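Local coordinates for UL37 (Suid herpesvirus 1, PDB 4K70), which probably helps to control intracellular trafficking of the virus as an inner tegument protein, represented here by its N-terminal half, at residues Pro362-Thr365 with Asp366-Ala370; Leu196-Arg199 with Gln200-Glu204; Ala402-Leu405 with Glu406-Gly410. All coordinates share one frame; numbering follows the deposited sequence.

Interaction 1 of 3, residues Pro362-Thr365 with Asp366-Ala370; sequences PRLT and DAQRA
Thr365 and Gln368 grip each other at the start of a helix as a capping box. Thr365 is the N-cap: with chi1 at 68°, its OG1 turns back between backbone N and carbonyl carbon and accepts Gln368 N at 3.1 Å. In return Thr365 N donates to Gln368 OE1 at 3.0 Å, approaching from above the carbonyl plane. Both residue types suit their places, the short hydroxyl taking a first-turn N-H and the longer amide reaching back to the N-H of the cap residue. Arg369 N bonds to Thr365 O at 2.9 Å, the first regular turn. A water lies 2.7 Å from both Gln368 OE1 and Arg363 O, placed to bridge them, though it may not donate to both at once.

Among the charges, Arg369 NH1 meets Asp366 OD1 at 3.2 Å, a salt bridge with a weak hydrogen bond. An acid in the first turn probably interacts well with the helix dipole. Leu364 O sits over one face of this guanidinium.

Apolar contact comes from Leu364, whose CB rests 4.0 Å from Arg369 CG.

The cap ends the loop after helix 347-358 and opens helix 366-385; Leu364 packs on Leu416, while Gln317, from another loop, touches Thr365, Ala367 and Gln368.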
loop_
_atom_site.group_PDB
_atom_site.type_symbol
_atom_site.label_atom_id
_atom_site.label_comp_id
_atom_site.label_asym_id
_atom_site.label_seq_id
_atom_site.Cartn_x
_atom_site.Cartn_y
_atom_site.Cartn_z
ATOM N N PRO A 362 32.224 9.069 10.424
ATOM C CA PRO A 362 32.548 8.508 9.107
ATOM C C PRO A 362 33.421 7.254 9.117
ATOM O O PRO A 362 33.401 6.534 8.127
ATOM C CB PRO A 362 33.322 9.649 8.430
ATOM C CG PRO A 362 33.947 10.390 9.565
ATOM C CD PRO A 362 32.899 10.366 10.641
ATOM N N ARG A 363 34.167 6.983 10.185
ATOM C CA ARG A 363 35.129 5.882 10.120
ATOM C C ARG A 363 34.485 4.534 10.427
ATOM O O ARG A 363 34.450 4.078 11.570
ATOM C CB ARG A 363 36.357 6.134 10.993
ATOM C CG ARG A 363 37.103 7.415 10.636
ATOM C CD ARG A 363 38.312 7.649 11.549
ATOM N NE ARG A 363 39.335 6.640 11.334
ATOM C CZ ARG A 363 40.326 6.776 10.464
ATOM N NH1 ARG A 363 40.427 7.892 9.755
ATOM N NH2 ARG A 363 41.222 5.812 10.322
ATOM N N LEU A 364 33.978 3.911 9.370
ATOM C CA LEU A 364 33.362 2.598 9.455
ATOM C C LEU A 364 34.264 1.563 8.810
ATOM O O LEU A 364 34.942 1.861 7.839
ATOM C CB LEU A 364 32.033 2.616 8.709
ATOM C CG LEU A 364 30.955 3.529 9.296
ATOM C CD1 LEU A 364 29.657 3.355 8.511
ATOM C CD2 LEU A 364 30.749 3.225 10.772
ATOM N N THR A 365 34.275 0.353 9.353
ATOM C CA THR A 365 34.899 -0.768 8.669
ATOM C C THR A 365 33.928 -1.331 7.630
ATOM O O THR A 365 32.710 -1.084 7.692
ATOM C CB THR A 365 35.200 -1.912 9.628
ATOM O OG1 THR A 365 33.960 -2.482 10.081
ATOM C CG2 THR A 365 36.038 -1.431 10.809
ATOM N N ASP A 366 34.452 -2.120 6.699
ATOM C CA ASP A 366 33.600 -2.703 5.659
ATOM C C ASP A 366 32.481 -3.568 6.253
ATOM O O ASP A 366 31.346 -3.556 5.763
ATOM C CB ASP A 366 34.418 -3.515 4.657
ATOM C CG ASP A 366 35.268 -2.642 3.756
ATOM O OD1 ASP A 366 34.891 -1.476 3.511
ATOM O OD2 ASP A 366 36.311 -3.130 3.284
ATOM N N ALA A 367 32.798 -4.319 7.306
ATOM C CA ALA A 367 31.789 -5.169 7.929
ATOM C C ALA A 367 30.687 -4.323 8.582
ATOM O O ALA A 367 29.514 -4.690 8.564
ATOM C CB ALA A 367 32.431 -6.106 8.945
ATOM N N GLN A 368 31.077 -3.190 9.155
ATOM C CA GLN A 368 30.120 -2.269 9.757
ATOM C C GLN A 368 29.249 -1.620 8.695
ATOM O O GLN A 368 28.064 -1.367 8.915
ATOM C CB GLN A 368 30.855 -1.199 10.560
ATOM C CG GLN A 368 31.394 -1.705 11.907
ATOM C CD GLN A 368 32.354 -0.727 12.539
ATOM O OE1 GLN A 368 32.696 0.293 11.936
ATOM N NE2 GLN A 368 32.799 -1.027 13.764
ATOM N N ARG A 369 29.849 -1.339 7.546
ATOM C CA ARG A 369 29.120 -0.797 6.404
ATOM C C ARG A 369 27.998 -1.725 5.959
ATOM O O ARG A 369 26.905 -1.263 5.649
ATOM C CB ARG A 369 30.067 -0.559 5.232
ATOM C CG ARG A 369 30.911 0.697 5.372
ATOM C CD ARG A 369 31.948 0.785 4.249
ATOM N NE ARG A 369 32.594 2.091 4.262
ATOM C CZ ARG A 369 33.823 2.318 4.703
ATOM N NH1 ARG A 369 34.584 1.308 5.114
ATOM N NH2 ARG A 369 34.309 3.552 4.680
ATOM N N ALA A 370 28.270 -3.029 5.935
ATOM C CA ALA A 370 27.259 -4.015 5.535
ATOM C C ALA A 370 26.058 -4.006 6.491
ATOM O O ALA A 370 24.903 -4.130 6.063
ATOM C CB ALA A 370 27.863 -5.390 5.492
HETATM O O HOH W 1 34.623 1.841 13.046
#

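Interaction 2 of 3, residues Leu196-Arg199 with Gln200-Glu204; sequences LAVR and QMQNE. With NA (sodium ion), chain N; NA (sodium ion), chain T.
Val198 CG1 sits over one face of the Gln202 amide, 3.6 Å from CD and almost as near to OE1 and NE2, so the methyl meets the flat group centrally. The two side chains run alongside each other, pointing the same way: Val198 has CG1 anti to its own N (chi1 178°), and Gln202 continues extended beyond CG. Gln202 NE2 donates to Gln234 OE1 of helix 229-240, which holds the amide in place. The amide of Gln200 lies beside a sodium ion, which has a water at 2.5 Å; which way round this amide lies is doubtful.

Further apolar contact is looser. The Met201 chain bends at its end to bring CE within 4.3 Å of Val198 CG1, the flexible thioether fitting a buried site where it touches Ala215 and Leu231. The compact, apolar Val198 suits its buried place against Ile218 and Pro151. Arg199, with Val153, belongs to a further sodium site.

The backbone records the helix running out. Gln200 N reaches Leu196 O only weakly at 3.4 Å, Met201 N bonds to Ala197 O at 2.9 Å, and Gln202 N to Val198 O at 3.0 Å. Gln202 is the first residue to leave helical geometry. Asn203 N then turns to Gln200 O at 3.1 Å, a tighter closing turn, while Asn203 OD1 accepts Gly205 N as in an Asx turn, a role suited to the short amide.

Glu204 O binds a second sodium ion at 2.4 Å, and its carboxylate forms a salt bridge with Arg211. The same arginine donates to Met201 O, so one side chain of helix 208-223 ties down both the last helical residue and the turn that follows: a helix C-terminus unwinding into a connection between two packed helices of this all-helical fold.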
loop_
_atom_site.group_PDB
_atom_site.type_symbol
_atom_site.label_atom_id
_atom_site.label_comp_id
_atom_site.label_asym_id
_atom_site.label_seq_id
_atom_site.Cartn_x
_atom_site.Cartn_y
_atom_site.Cartn_z
ATOM N N LEU A 196 6.626 -13.755 7.808
ATOM C CA LEU A 196 8.047 -14.091 7.663
ATOM C C LEU A 196 8.713 -14.394 9.006
ATOM O O LEU A 196 9.499 -15.334 9.106
ATOM C CB LEU A 196 8.794 -12.987 6.916
ATOM C CG LEU A 196 8.427 -12.884 5.428
ATOM C CD1 LEU A 196 8.951 -11.605 4.788
ATOM C CD2 LEU A 196 8.903 -14.112 4.670
ATOM N N ALA A 197 8.401 -13.612 10.043
ATOM C CA ALA A 197 9.005 -13.868 11.347
ATOM C C ALA A 197 8.497 -15.176 11.954
ATOM O O ALA A 197 9.251 -15.925 12.586
ATOM C CB ALA A 197 8.772 -12.690 12.306
ATOM N N VAL A 198 7.205 -15.442 11.777
ATOM C CA VAL A 198 6.620 -16.694 12.239
ATOM C C VAL A 198 7.319 -17.892 11.614
ATOM O O VAL A 198 7.609 -18.871 12.297
ATOM C CB VAL A 198 5.097 -16.762 11.965
ATOM C CG1 VAL A 198 4.529 -18.107 12.413
ATOM C CG2 VAL A 198 4.386 -15.630 12.679
ATOM N N ARG A 199 7.604 -17.819 10.318
ATOM C CA ARG A 199 8.310 -18.918 9.679
ATOM C C ARG A 199 9.655 -19.222 10.331
ATOM O O ARG A 199 10.028 -20.389 10.458
ATOM C CB ARG A 199 8.457 -18.679 8.180
ATOM C CG ARG A 199 7.129 -18.843 7.483
ATOM C CD ARG A 199 7.255 -19.138 6.007
ATOM N NE ARG A 199 5.938 -19.470 5.468
ATOM C CZ ARG A 199 5.666 -19.601 4.173
ATOM N NH1 ARG A 199 6.626 -19.426 3.272
ATOM N NH2 ARG A 199 4.431 -19.905 3.781
ATOM N N GLN A 200 10.371 -18.183 10.760
ATOM C CA GLN A 200 11.658 -18.372 11.441
ATOM C C GLN A 200 11.466 -18.930 12.846
ATOM O O GLN A 200 12.210 -19.802 13.282
ATOM C CB GLN A 200 12.433 -17.053 11.519
ATOM C CG GLN A 200 12.825 -16.477 10.162
ATOM C CD GLN A 200 13.718 -17.414 9.376
ATOM O OE1 GLN A 200 13.297 -18.491 8.961
ATOM N NE2 GLN A 200 14.964 -17.009 9.173
ATOM N N MET A 201 10.477 -18.410 13.565
ATOM C CA MET A 201 10.175 -18.922 14.894
ATOM C C MET A 201 9.853 -20.420 14.859
ATOM O O MET A 201 10.164 -21.155 15.791
ATOM C CB MET A 201 9.010 -18.156 15.511
ATOM C CG MET A 201 8.597 -18.660 16.883
ATOM S SD MET A 201 7.246 -17.696 17.608
ATOM C CE MET A 201 5.864 -18.126 16.541
ATOM N N GLN A 202 9.235 -20.863 13.773
ATOM C CA GLN A 202 8.784 -22.248 13.650
ATOM C C GLN A 202 9.748 -23.091 12.820
ATOM O O GLN A 202 9.440 -24.229 12.449
ATOM C CB GLN A 202 7.373 -22.277 13.054
ATOM C CG GLN A 202 6.390 -21.532 13.937
ATOM C CD GLN A 202 4.960 -21.499 13.416
ATOM O OE1 GLN A 202 4.695 -21.717 12.234
ATOM N NE2 GLN A 202 4.030 -21.198 14.312
ATOM N N ASN A 203 10.917 -22.524 12.536
ATOM C CA ASN A 203 11.916 -23.198 11.726
ATOM C C ASN A 203 12.799 -24.118 12.578
ATOM O O ASN A 203 13.712 -23.656 13.280
ATOM C CB ASN A 203 12.752 -22.167 10.967
ATOM C CG ASN A 203 13.714 -22.803 9.989
ATOM O OD1 ASN A 203 13.968 -24.005 10.046
ATOM N ND2 ASN A 203 14.274 -21.993 9.096
ATOM N N GLU A 204 12.533 -25.420 12.479
ATOM C CA GLU A 204 13.155 -26.435 13.325
ATOM C C GLU A 204 14.637 -26.594 13.055
ATOM O O GLU A 204 15.338 -27.271 13.806
ATOM C CB GLU A 204 12.467 -27.793 13.132
ATOM C CG GLU A 204 11.007 -27.836 13.558
ATOM C CD GLU A 204 10.827 -27.876 15.067
ATOM O OE1 GLU A 204 11.836 -28.000 15.799
ATOM O OE2 GLU A 204 9.667 -27.780 15.525
HETATM NA NA NA N . 15.317 -28.291 15.930
HETATM NA NA NA T . 16.879 -17.560 10.180
HETATM O O HOH W 2 18.768 -18.053 8.666
#

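Interaction 3 of 3, residues Ala402-Leu405 with Glu406-Gly410; sequences ADTL and EPLYG
Leu405 meets Tyr409 one helical turn on, CD2 lying 4.1 Å from ring atom CE2 as the two side chains cross. Their backbones join where Tyr409 N donates to Leu405 O at 2.8 Å. One residue earlier, Leu408 N bonds to Thr404 O at 3.1 Å, and Leu408 lies alongside Thr404, bringing CB to 3.2 Å from the same carbonyl oxygen. Pro407 suits the first turn because a residue there needs no N-H to bond a preceding helical carbonyl, and proline has none to offer; its CD touches Asp403 O at 3.5 Å.

Behind this shell, Leu405 N bonds to Ala402 O at 3.3 Å, closing a type I turn. A water extends the link, donating to Ala402 O and accepting from Glu406 N at 3.0 Å. The Tyr409 ring carries Leu408 CB over one face, near the rim, and its OH is hydrogen-bonded to Glu354. With chi1 at 67°, Thr404 OG1 folds back to bond Val401 O, with a weak bond to Arg383 of a calcium site.

Helix 366-385 takes the apolar side, Val380 against Leu405 and Val376 against Tyr409. A water-bridged type I turn thus joins helix 392-402 to the short helix 405-409.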
loop_
_atom_site.group_PDB
_atom_site.type_symbol
_atom_site.label_atom_id
_atom_site.label_comp_id
_atom_site.label_asym_id
_atom_site.label_seq_id
_atom_site.Cartn_x
_atom_site.Cartn_y
_atom_site.Cartn_z
ATOM N N ALA A 402 10.982 9.130 -0.390
ATOM C CA ALA A 402 12.157 9.405 -1.223
ATOM C C ALA A 402 12.756 10.788 -0.965
ATOM O O ALA A 402 13.980 10.964 -1.002
ATOM C CB ALA A 402 11.804 9.259 -2.687
ATOM N N ASP A 403 11.885 11.762 -0.710
ATOM C CA ASP A 403 12.307 13.131 -0.402
ATOM C C ASP A 403 13.087 13.258 0.906
ATOM O O ASP A 403 13.741 14.271 1.123
ATOM C CB ASP A 403 11.100 14.082 -0.331
ATOM C CG ASP A 403 10.481 14.360 -1.694
ATOM O OD1 ASP A 403 11.186 14.194 -2.708
ATOM O OD2 ASP A 403 9.286 14.756 -1.749
ATOM N N THR A 404 12.997 12.268 1.792
ATOM C CA THR A 404 13.685 12.373 3.086
ATOM C C THR A 404 15.074 11.749 3.044
ATOM O O THR A 404 15.850 11.906 3.979
ATOM C CB THR A 404 12.915 11.685 4.231
ATOM O OG1 THR A 404 12.897 10.262 4.019
ATOM C CG2 THR A 404 11.471 12.214 4.329
ATOM N N LEU A 405 15.383 11.030 1.970
ATOM C CA LEU A 405 16.620 10.254 1.928
ATOM C C LEU A 405 17.864 11.149 1.924
ATOM O O LEU A 405 18.867 10.855 2.588
ATOM C CB LEU A 405 16.623 9.291 0.728
ATOM C CG LEU A 405 15.495 8.258 0.748
ATOM C CD1 LEU A 405 15.625 7.247 -0.386
ATOM C CD2 LEU A 405 15.418 7.538 2.102
ATOM N N GLU A 406 17.797 12.249 1.188
ATOM C CA GLU A 406 18.962 13.116 1.053
ATOM C C GLU A 406 19.268 13.857 2.356
ATOM O O GLU A 406 20.408 13.851 2.823
ATOM C CB GLU A 406 18.785 14.081 -0.121
ATOM C CG GLU A 406 19.771 15.229 -0.153
ATOM C CD GLU A 406 21.202 14.764 -0.216
ATOM O OE1 GLU A 406 21.458 13.742 -0.900
ATOM O OE2 GLU A 406 22.067 15.419 0.422
ATOM N N PRO A 407 18.253 14.496 2.959
ATOM C CA PRO A 407 18.546 15.127 4.253
ATOM C C PRO A 407 18.939 14.129 5.357
ATOM O O PRO A 407 19.749 14.476 6.208
ATOM C CB PRO A 407 17.248 15.868 4.600
ATOM C CG PRO A 407 16.214 15.335 3.661
ATOM C CD PRO A 407 16.928 14.870 2.439
ATOM N N LEU A 408 18.397 12.916 5.336
ATOM C CA LEU A 408 18.799 11.886 6.296
ATOM C C LEU A 408 20.198 11.285 6.055
ATOM O O LEU A 408 20.974 11.091 6.994
ATOM C CB LEU A 408 17.767 10.758 6.336
ATOM C CG LEU A 408 16.489 10.962 7.154
ATOM C CD1 LEU A 408 15.544 9.790 6.937
ATOM C CD2 LEU A 408 16.822 11.117 8.632
ATOM N N TYR A 409 20.525 10.985 4.803
ATOM C CA TYR A 409 21.672 10.128 4.530
ATOM C C TYR A 409 22.723 10.697 3.611
ATOM O O TYR A 409 23.771 10.068 3.414
ATOM C CB TYR A 409 21.201 8.776 3.987
ATOM C CG TYR A 409 20.210 8.125 4.898
ATOM C CD1 TYR A 409 20.585 7.713 6.167
ATOM C CD2 TYR A 409 18.892 7.930 4.501
ATOM C CE1 TYR A 409 19.688 7.118 7.013
ATOM C CE2 TYR A 409 17.973 7.333 5.348
ATOM C CZ TYR A 409 18.375 6.935 6.599
ATOM O OH TYR A 409 17.486 6.339 7.445
ATOM N N GLY A 410 22.457 11.869 3.046
ATOM C CA GLY A 410 23.375 12.458 2.081
ATOM C C GLY A 410 24.789 12.576 2.612
ATOM O O GLY A 410 25.762 12.474 1.867
HETATM O O HOH W 3 16.206 12.726 -1.251
#

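Overall arrangement
Along the chain the order is interaction 2, interaction 1, interaction 3, with no touch between any two. Interactions 1 and 3 are the closer pair, their centres about 20 Å apart and on the same side of the chain's centre; interaction 2 lies about 30 Å from interaction 1 and about 33 Å from interaction 3, centre to centre. Helix 366-385 links the closer pair: interaction 1 forms its beginning, while Val376, Val380 and Arg383 further along it receive interaction 3. Residues 196-204 instead join helices 191-201 and 208-223. All three are helix ends or turns, consistent with their place at the junctions between helices in an elongated, strand-free molecule.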